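Local coordinates for DNA repair protein RAD2 (Saccharomyces cerevisiae, PDB 4Q10) that cuts single-stranded DNA as a magnesium-dependent endonuclease of the XPG/RAD2 family and is essential for the incision step of nucleotide excision repair, at residues G10-P15 / E220-L225; A27-I32 / I188-S193; I234-L239 / E258-F263. All blocks are in the same frame, centred on the assembly; numbering follows the deposited sequence.

Interaction 1 of 3, residues G10-P15 / E220-L225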
loop_
_atom_site.group_PDB
_atom_site.type_symbol
_atom_site.label_atom_id
_atom_site.label_comp_id
_atom_site.label_asym_id
_atom_site.label_seq_id
_atom_site.Cartn_x
_atom_site.Cartn_y
_atom_site.Cartn_z
ATOM N N GLY A 10 15.283 10.387 -8.159
ATOM C CA GLY A 10 14.445 11.487 -8.610
ATOM C C GLY A 10 14.521 12.826 -7.892
ATOM O O GLY A 10 14.486 13.872 -8.524
ATOM N N PRO A 11 14.590 12.818 -6.557
ATOM C CA PRO A 11 14.710 14.165 -5.979
ATOM C C PRO A 11 16.023 14.896 -6.309
ATOM O O PRO A 11 16.142 16.077 -5.973
ATOM C CB PRO A 11 14.578 13.907 -4.475
ATOM C CG PRO A 11 13.727 12.651 -4.396
ATOM C CD PRO A 11 14.126 11.815 -5.574
ATOM N N THR A 12 16.981 14.222 -6.951
ATOM C CA THR A 12 18.218 14.881 -7.401
ATOM C C THR A 12 18.141 15.288 -8.880
ATOM O O THR A 12 19.051 15.936 -9.411
ATOM C CB THR A 12 19.455 13.986 -7.215
ATOM O OG1 THR A 12 19.275 12.766 -7.945
ATOM C CG2 THR A 12 19.676 13.667 -5.744
ATOM N N ALA A 13 17.056 14.879 -9.537
ATOM C CA ALA A 13 16.783 15.261 -10.916
ATOM C C ALA A 13 16.817 16.766 -11.056
ATOM O O ALA A 13 16.378 17.495 -10.155
ATOM C CB ALA A 13 15.433 14.755 -11.346
ATOM N N ARG A 14 17.350 17.215 -12.190
ATOM C CA ARG A 14 17.395 18.626 -12.533
ATOM C C ARG A 14 16.906 18.777 -13.965
ATOM O O ARG A 14 17.283 17.991 -14.836
ATOM C CB ARG A 14 18.820 19.160 -12.422
ATOM C CG ARG A 14 19.222 19.619 -11.043
ATOM C CD ARG A 14 20.680 20.075 -11.041
ATOM N NE ARG A 14 21.613 18.964 -11.248
ATOM C CZ ARG A 14 22.910 19.112 -11.514
ATOM N NH1 ARG A 14 23.680 18.045 -11.688
ATOM N NH2 ARG A 14 23.440 20.329 -11.614
ATOM N N PRO A 15 16.057 19.784 -14.215
ATOM C CA PRO A 15 15.528 20.021 -15.565
ATOM C C PRO A 15 16.594 20.571 -16.516
ATOM O O PRO A 15 17.572 21.176 -16.076
ATOM C CB PRO A 15 14.434 21.068 -15.332
ATOM C CG PRO A 15 14.883 21.805 -14.109
ATOM C CD PRO A 15 15.533 20.753 -13.237
ATOM N N GLU A 220 27.519 12.769 -9.364
ATOM C CA GLU A 220 27.884 13.778 -8.373
ATOM C C GLU A 220 26.685 14.118 -7.491
ATOM O O GLU A 220 26.761 14.029 -6.266
ATOM C CB GLU A 220 28.419 15.042 -9.058
ATOM C CG GLU A 220 29.861 15.362 -8.706
ATOM C CD GLU A 220 30.788 14.174 -8.894
ATOM N N SER A 221 25.572 14.484 -8.127
ATOM C CA SER A 221 24.390 14.928 -7.404
ATOM C C SER A 221 23.844 13.840 -6.506
ATOM O O SER A 221 23.359 14.119 -5.408
ATOM C CB SER A 221 23.314 15.389 -8.373
ATOM O OG SER A 221 23.857 16.340 -9.257
ATOM N N ILE A 222 23.917 12.599 -6.976
ATOM C CA ILE A 222 23.515 11.470 -6.155
ATOM C C ILE A 222 24.427 11.329 -4.934
ATOM O O ILE A 222 23.956 11.187 -3.800
ATOM C CB ILE A 222 23.514 10.191 -6.968
ATOM C CG1 ILE A 222 22.465 10.311 -8.071
ATOM C CG2 ILE A 222 23.260 8.981 -6.067
ATOM C CD1 ILE A 222 22.512 9.195 -9.068
ATOM N N LEU A 223 25.731 11.392 -5.169
ATOM C CA LEU A 223 26.693 11.359 -4.080
ATOM C C LEU A 223 26.475 12.520 -3.109
ATOM O O LEU A 223 26.453 12.323 -1.890
ATOM C CB LEU A 223 28.121 11.390 -4.640
ATOM C CG LEU A 223 29.288 11.217 -3.664
ATOM C CD1 LEU A 223 29.788 12.567 -3.172
ATOM C CD2 LEU A 223 28.899 10.290 -2.480
ATOM N N LYS A 224 26.308 13.723 -3.658
ATOM C CA LYS A 224 26.305 14.951 -2.860
ATOM C C LYS A 224 25.025 15.202 -2.072
ATOM O O LYS A 224 25.041 15.941 -1.087
ATOM C CB LYS A 224 26.592 16.163 -3.746
ATOM C CG LYS A 224 28.007 16.204 -4.307
ATOM N N LEU A 225 23.921 14.605 -2.511
ATOM C CA LEU A 225 22.626 14.884 -1.907
ATOM C C LEU A 225 22.075 13.687 -1.157
ATOM O O LEU A 225 21.427 13.848 -0.124
ATOM C CB LEU A 225 21.618 15.358 -2.962
ATOM C CG LEU A 225 21.878 16.744 -3.562
ATOM C CD1 LEU A 225 20.649 17.263 -4.299
ATOM C CD2 LEU A 225 22.338 17.747 -2.499
#
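T12 lays its methyl group against the helix that carries E220-L225, and so joins the N-domain to the I-domain beside the outermost strand, 14-15, of the mixed sheet of this PIN-type nuclease fold. CG2 of T12 lies 3.7 Å from O of S221 and 3.8 Å from CB of L225. The carbonyl of S221 already accepts from L225 N within the helix, so it can pack against a methyl without needing a polar partner from T12. The side chains of T12 and L225 run antiparallel alongside each other, the methyl reaching CD1 of L225 as well. I222 lies nearly perpendicular to T12, its CG1 4.0 Å from T12 OG1. Threonine suits this buried place because its two branches can do separate work. With chi1 at 58°, OG1 stands between the backbone N and the carbonyl carbon and hydrogen-bonds to O of A9, while CG2 is left for the helix.

Two residues on, where the chain enters strand 14-15, R14 sends a long arm to the exposed side of the contact. Its chain runs extended and then bends at chi3 (-68°), which brings NH1 to 3.0 Å from OG of S221. The serine oxygen lies obliquely to the guanidinium, and the angle is too poor for a hydrogen bond. Both groups turn instead to D218, just before the helix segment: R14 forms a salt bridge with it and S221 OG a hydrogen bond.

A second shell holds segment 10-15 in place. R14 is held by backbone hydrogen bonds to F216 in the neighbouring antiparallel strand, and the chain approaches strand 14-15 from a short 3-10 segment, where A13 N bonds to G10 O at 2.9 Å.

Interaction 2 of 3, residues A27-I32 / I188-S193. With CA (calcium ion), chain E.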
loop_
_atom_site.group_PDB
_atom_site.type_symbol
_atom_site.label_atom_id
_atom_site.label_comp_id
_atom_site.label_asym_id
_atom_site.label_seq_id
_atom_site.Cartn_x
_atom_site.Cartn_y
_atom_site.Cartn_z
ATOM N N ALA A 27 25.169 8.909 -26.202
ATOM C CA ALA A 27 24.879 7.490 -26.359
ATOM C C ALA A 27 23.374 7.283 -26.161
ATOM O O ALA A 27 22.829 7.590 -25.104
ATOM C CB ALA A 27 25.671 6.659 -25.362
ATOM N N VAL A 28 22.702 6.779 -27.186
ATOM C CA VAL A 28 21.273 6.529 -27.101
ATOM C C VAL A 28 21.023 5.042 -26.879
ATOM O O VAL A 28 21.392 4.208 -27.703
ATOM C CB VAL A 28 20.526 7.072 -28.352
ATOM C CG1 VAL A 28 19.178 6.375 -28.562
ATOM C CG2 VAL A 28 20.341 8.570 -28.240
ATOM N N ASP A 29 20.426 4.721 -25.736
ATOM C CA ASP A 29 20.142 3.340 -25.379
ATOM C C ASP A 29 18.822 2.953 -26.026
ATOM O O ASP A 29 17.757 3.389 -25.594
ATOM C CB ASP A 29 20.079 3.188 -23.849
ATOM C CG ASP A 29 19.494 1.840 -23.400
ATOM O OD1 ASP A 29 19.866 0.779 -23.956
ATOM O OD2 ASP A 29 18.656 1.850 -22.471
ATOM N N ALA A 30 18.901 2.157 -27.086
ATOM C CA ALA A 30 17.711 1.723 -27.803
ATOM C C ALA A 30 17.628 0.208 -27.750
ATOM O O ALA A 30 17.046 -0.431 -28.633
ATOM C CB ALA A 30 17.742 2.210 -29.242
ATOM N N SER A 31 18.213 -0.356 -26.698
ATOM C CA SER A 31 18.240 -1.798 -26.509
ATOM C C SER A 31 16.839 -2.426 -26.526
ATOM O O SER A 31 16.679 -3.565 -26.962
ATOM C CB SER A 31 18.997 -2.158 -25.220
ATOM O OG SER A 31 18.219 -1.963 -24.049
ATOM N N ILE A 32 15.833 -1.674 -26.083
ATOM C CA ILE A 32 14.472 -2.201 -25.957
ATOM C C ILE A 32 13.446 -1.482 -26.826
ATOM O O ILE A 32 12.268 -1.844 -26.808
ATOM C CB ILE A 32 13.965 -2.110 -24.498
ATOM C CG1 ILE A 32 14.128 -0.676 -23.982
ATOM C CG2 ILE A 32 14.685 -3.123 -23.612
ATOM C CD1 ILE A 32 13.320 -0.330 -22.755
ATOM N N ILE A 188 24.343 10.522 -21.854
ATOM C CA ILE A 188 23.713 9.224 -22.074
ATOM C C ILE A 188 22.196 9.311 -21.950
ATOM O O ILE A 188 21.661 9.790 -20.945
ATOM C CB ILE A 188 24.224 8.162 -21.103
ATOM C CG1 ILE A 188 25.747 8.047 -21.179
ATOM C CG2 ILE A 188 23.584 6.823 -21.415
ATOM C CD1 ILE A 188 26.311 6.931 -20.326
ATOM N N ILE A 189 21.509 8.848 -22.985
ATOM C CA ILE A 189 20.054 8.904 -23.032
ATOM C C ILE A 189 19.483 7.526 -22.773
ATOM O O ILE A 189 19.650 6.600 -23.574
ATOM C CB ILE A 189 19.551 9.432 -24.397
ATOM C CG1 ILE A 189 20.112 10.836 -24.656
ATOM C CG2 ILE A 189 18.032 9.437 -24.452
ATOM C CD1 ILE A 189 19.688 11.445 -25.976
ATOM N N THR A 190 18.815 7.389 -21.638
ATOM C CA THR A 190 18.232 6.113 -21.270
ATOM C C THR A 190 17.182 6.297 -20.193
ATOM O O THR A 190 17.113 7.347 -19.554
ATOM C CB THR A 190 19.305 5.133 -20.775
ATOM O OG1 THR A 190 18.713 3.845 -20.570
ATOM C CG2 THR A 190 19.932 5.637 -19.481
ATOM N N ASP A 191 16.351 5.274 -20.016
ATOM C CA ASP A 191 15.353 5.265 -18.956
ATOM C C ASP A 191 15.632 4.098 -18.015
ATOM O O ASP A 191 14.872 3.841 -17.087
ATOM C CB ASP A 191 13.942 5.168 -19.552
ATOM C CG ASP A 191 13.345 6.536 -19.877
ATOM O OD1 ASP A 191 14.112 7.523 -19.930
ATOM O OD2 ASP A 191 12.108 6.618 -20.074
ATOM N N ASP A 192 16.740 3.406 -18.269
ATOM C CA ASP A 192 17.140 2.237 -17.497
ATOM C C ASP A 192 18.087 2.671 -16.378
ATOM O O ASP A 192 19.116 3.299 -16.642
ATOM C CB ASP A 192 17.833 1.228 -18.414
ATOM C CG ASP A 192 17.963 -0.142 -17.790
ATOM O OD1 ASP A 192 17.033 -0.958 -17.943
ATOM O OD2 ASP A 192 18.999 -0.410 -17.156
ATOM N N SER A 193 17.743 2.346 -15.133
ATOM C CA SER A 193 18.485 2.880 -13.990
ATOM C C SER A 193 19.795 2.143 -13.721
ATOM O O SER A 193 20.644 2.651 -12.997
ATOM C CB SER A 193 17.610 2.956 -12.718
ATOM O OG SER A 193 17.313 1.678 -12.176
HETATM CA CA CA E . 18.839 -2.755 -17.671
HETATM O O HOH W 1 16.347 2.085 -21.447
HETATM O O HOH W 2 17.807 -2.236 -21.020
HETATM O O HOH W 3 19.379 -4.890 -18.842
#
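The carboxylate of D29 takes the hydroxyl of T190 on OD2, where two parallel strands of the central sheet, 25-29 from the N-domain and 188-189 from the I-domain, open into the active site of this PIN-type fold. T190 OG1 donates to D29 OD2 at 2.8 Å, coming from the anti side and 24° out of the carboxylate plane. At the other oxygen, S31 N gives D29 OD1 a weak bond of 3.4 Å. The carboxylate of D192 is turned to the metal: it binds the calcium ion bidentately, through OD1 at 2.6 Å and OD2 at 2.4 Å. E173 and D194 bind the same ion, which is consistent with calcium standing in a magnesium position. D29 probably serves the other magnesium ion, as in relatives, and a DNA phosphate packs near D192. Aspartate suits both places, being short enough to hold charge close to the backbone.

Behind the carboxylates the strands are joined by nearly straight bonds: I189 N to A27 O at 2.8 Å, and D29 N to I189 O at 3.0 Å. On one face of the sheet A27 and I188 pack against L179 and C176 of helix 172-181. On the other, V28 and I189 run alongside each other in the same direction, CG2 of V28 3.7 Å from CD1 of I189. The beta-branched V28 and I189 favour the extended backbone, and the small A27 lets L179 come close. T190 has a second task: its chi1 of -173° swings OG1 away from its own N, and OG1 accepts from D192 N at 3.1 Å, closing an ST turn.

Interaction 3 of 3, residues I234-L239 / E258-F263; sequences IELAQL and EVIAEF. With K (potassium ion), chain F.
I260 is the bump of this contact, filling a hollow formed by E235, L236 and L239 on the facing helix. Helices 230-240 and 253-263 are the two arms of the helix-two-turn-helix motif of 5'-nucleases, also called helix-3-turn-helix. Their short segments run at 127° to each other, with axes 10.7 Å apart at closest approach, a spacing that leaves room for sizeable aliphatic side chains.

CG1 of I260 comes nearest, 3.7 Å from CD2 of L236, whose side chain runs slantwise to it. L239 closes another side of the hollow, its CD1 4.3 Å from the same CG1. The chi2 of I260, -84°, turns CD1 toward E235 of the facing helix, where it rests 4.1 Å from CB. Only the aliphatic root of the glutamate is used here; its OE1 accepts from L266 N at the start of the next helix. V259 adds a smaller bump beside I260, its CG1 4.2 Å from L239 CD1. The beta-branched V259 and I260 thus supply the bumps, and the leucines with the CB methylene of E235 line the hollow.

While the side chain of L239 faces this buried seam, its carbonyl turns to a potassium ion that also binds a DNA phosphate. The carbonyl oxygens of L240, L248 and M251 bind the same ion, and L239 O reaches it at 2.9 Å.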
loop_
_atom_site.group_PDB
_atom_site.type_symbol
_atom_site.label_atom_id
_atom_site.label_comp_id
_atom_site.label_asym_id
_atom_site.label_seq_id
_atom_site.Cartn_x
_atom_site.Cartn_y
_atom_site.Cartn_z
ATOM N N ILE A 234 25.468 -0.195 -5.950
ATOM C CA ILE A 234 25.584 -1.618 -6.256
ATOM C C ILE A 234 24.993 -2.437 -5.109
ATOM O O ILE A 234 24.425 -3.515 -5.315
ATOM C CB ILE A 234 27.047 -2.033 -6.522
ATOM C CG1 ILE A 234 27.507 -1.502 -7.889
ATOM C CG2 ILE A 234 27.222 -3.561 -6.439
ATOM C CD1 ILE A 234 28.925 -1.894 -8.249
ATOM N N GLU A 235 25.108 -1.902 -3.898
ATOM C CA GLU A 235 24.556 -2.567 -2.734
ATOM C C GLU A 235 23.050 -2.332 -2.576
ATOM O O GLU A 235 22.325 -3.285 -2.304
ATOM C CB GLU A 235 25.383 -2.276 -1.472
ATOM C CG GLU A 235 26.698 -3.069 -1.492
ATOM C CD GLU A 235 27.448 -3.092 -0.165
ATOM O OE1 GLU A 235 27.125 -2.301 0.750
ATOM O OE2 GLU A 235 28.377 -3.919 -0.047
ATOM N N LEU A 236 22.582 -1.101 -2.783
ATOM C CA LEU A 236 21.132 -0.841 -2.819
ATOM C C LEU A 236 20.374 -1.865 -3.666
ATOM O O LEU A 236 19.359 -2.410 -3.234
ATOM C CB LEU A 236 20.814 0.551 -3.353
ATOM C CG LEU A 236 20.762 1.658 -2.309
ATOM C CD1 LEU A 236 20.285 2.981 -2.930
ATOM C CD2 LEU A 236 19.889 1.234 -1.128
ATOM N N ALA A 237 20.881 -2.121 -4.866
ATOM C CA ALA A 237 20.288 -3.111 -5.749
ATOM C C ALA A 237 20.112 -4.453 -5.048
ATOM O O ALA A 237 19.068 -5.084 -5.181
ATOM C CB ALA A 237 21.117 -3.269 -7.019
ATOM N N GLN A 238 21.116 -4.885 -4.291
ATOM C CA GLN A 238 21.022 -6.186 -3.616
ATOM C C GLN A 238 19.934 -6.248 -2.532
ATOM O O GLN A 238 19.536 -7.332 -2.088
ATOM C CB GLN A 238 22.379 -6.620 -3.071
ATOM C CG GLN A 238 23.270 -7.242 -4.130
ATOM C CD GLN A 238 24.716 -7.322 -3.692
ATOM O OE1 GLN A 238 25.196 -8.382 -3.293
ATOM N NE2 GLN A 238 25.421 -6.196 -3.766
ATOM N N LEU A 239 19.450 -5.073 -2.138
ATOM C CA LEU A 239 18.298 -4.948 -1.260
ATOM C C LEU A 239 17.017 -4.850 -2.086
ATOM O O LEU A 239 16.090 -5.635 -1.909
ATOM C CB LEU A 239 18.448 -3.717 -0.361
ATOM C CG LEU A 239 19.651 -3.741 0.584
ATOM C CD1 LEU A 239 19.715 -2.491 1.449
ATOM C CD2 LEU A 239 19.617 -4.984 1.447
ATOM N N GLU A 258 17.293 3.376 4.487
ATOM C CA GLU A 258 17.486 3.378 5.939
ATOM C C GLU A 258 18.628 2.438 6.314
ATOM O O GLU A 258 19.511 2.806 7.089
ATOM C CB GLU A 258 16.220 2.943 6.668
ATOM C CG GLU A 258 15.123 3.986 6.758
ATOM C CD GLU A 258 13.796 3.366 7.164
ATOM O OE1 GLU A 258 13.725 2.117 7.247
ATOM O OE2 GLU A 258 12.828 4.120 7.398
ATOM N N VAL A 259 18.609 1.227 5.761
ATOM C CA VAL A 259 19.680 0.275 6.027
ATOM C C VAL A 259 21.076 0.777 5.632
ATOM O O VAL A 259 21.981 0.755 6.462
ATOM C CB VAL A 259 19.399 -1.115 5.439
ATOM C CG1 VAL A 259 20.642 -1.990 5.519
ATOM C CG2 VAL A 259 18.261 -1.774 6.201
ATOM N N ILE A 260 21.260 1.241 4.398
ATOM C CA ILE A 260 22.575 1.741 3.991
ATOM C C ILE A 260 23.095 2.892 4.882
ATOM O O ILE A 260 24.272 2.917 5.249
ATOM C CB ILE A 260 22.631 2.140 2.502
ATOM C CG1 ILE A 260 22.303 0.943 1.599
ATOM C CG2 ILE A 260 24.020 2.708 2.156
ATOM C CD1 ILE A 260 23.489 0.013 1.305
ATOM N N ALA A 261 22.220 3.823 5.255
ATOM C CA ALA A 261 22.626 4.914 6.151
ATOM C C ALA A 261 23.074 4.376 7.509
ATOM O O ALA A 261 24.096 4.801 8.060
ATOM C CB ALA A 261 21.489 5.902 6.340
ATOM N N GLU A 262 22.294 3.437 8.042
ATOM C CA GLU A 262 22.507 2.932 9.396
ATOM C C GLU A 262 23.660 1.950 9.514
ATOM O O GLU A 262 24.414 1.986 10.481
ATOM C CB GLU A 262 21.219 2.323 9.943
ATOM C CG GLU A 262 20.153 3.377 10.199
ATOM C CD GLU A 262 20.599 4.372 11.251
ATOM O OE1 GLU A 262 20.804 3.936 12.411
ATOM O OE2 GLU A 262 20.765 5.572 10.913
ATOM N N PHE A 263 23.817 1.099 8.512
ATOM C CA PHE A 263 24.806 0.034 8.583
ATOM C C PHE A 263 26.056 0.258 7.724
ATOM O O PHE A 263 27.089 -0.391 7.943
ATOM C CB PHE A 263 24.146 -1.299 8.256
ATOM C CG PHE A 263 23.133 -1.723 9.275
ATOM C CD1 PHE A 263 23.533 -2.282 10.482
ATOM C CD2 PHE A 263 21.778 -1.558 9.034
ATOM C CE1 PHE A 263 22.596 -2.678 11.436
ATOM C CE2 PHE A 263 20.832 -1.955 9.985
ATOM C CZ PHE A 263 21.241 -2.512 11.185
HETATM K K K F . 13.257 -5.853 -2.238
HETATM O O HOH W 4 13.270 -8.278 -3.507
HETATM O O HOH W 5 11.758 -4.213 -3.830
#

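How the interactions relate
Interactions 1 and 2 share the mixed sheet, 14-15 at its outer edge and strands 25-29 and 188-189 inside it, with centres about 19 Å apart. Both join the N-domain to the I-domain, and along the chain interaction 2 is nested within the loop closed by interaction 1. Interaction 3 follows in series, entirely within the I-domain; its centre is about 18 Å from that of interaction 1 and about 25 Å from that of interaction 2. Helix 219-226 of interaction 1 leads directly to helix 230-240 of interaction 3. Interaction 2 lies beside a DNA phosphate at the calcium site, whereas interaction 3 meets the DNA, probably another part of it, through potassium.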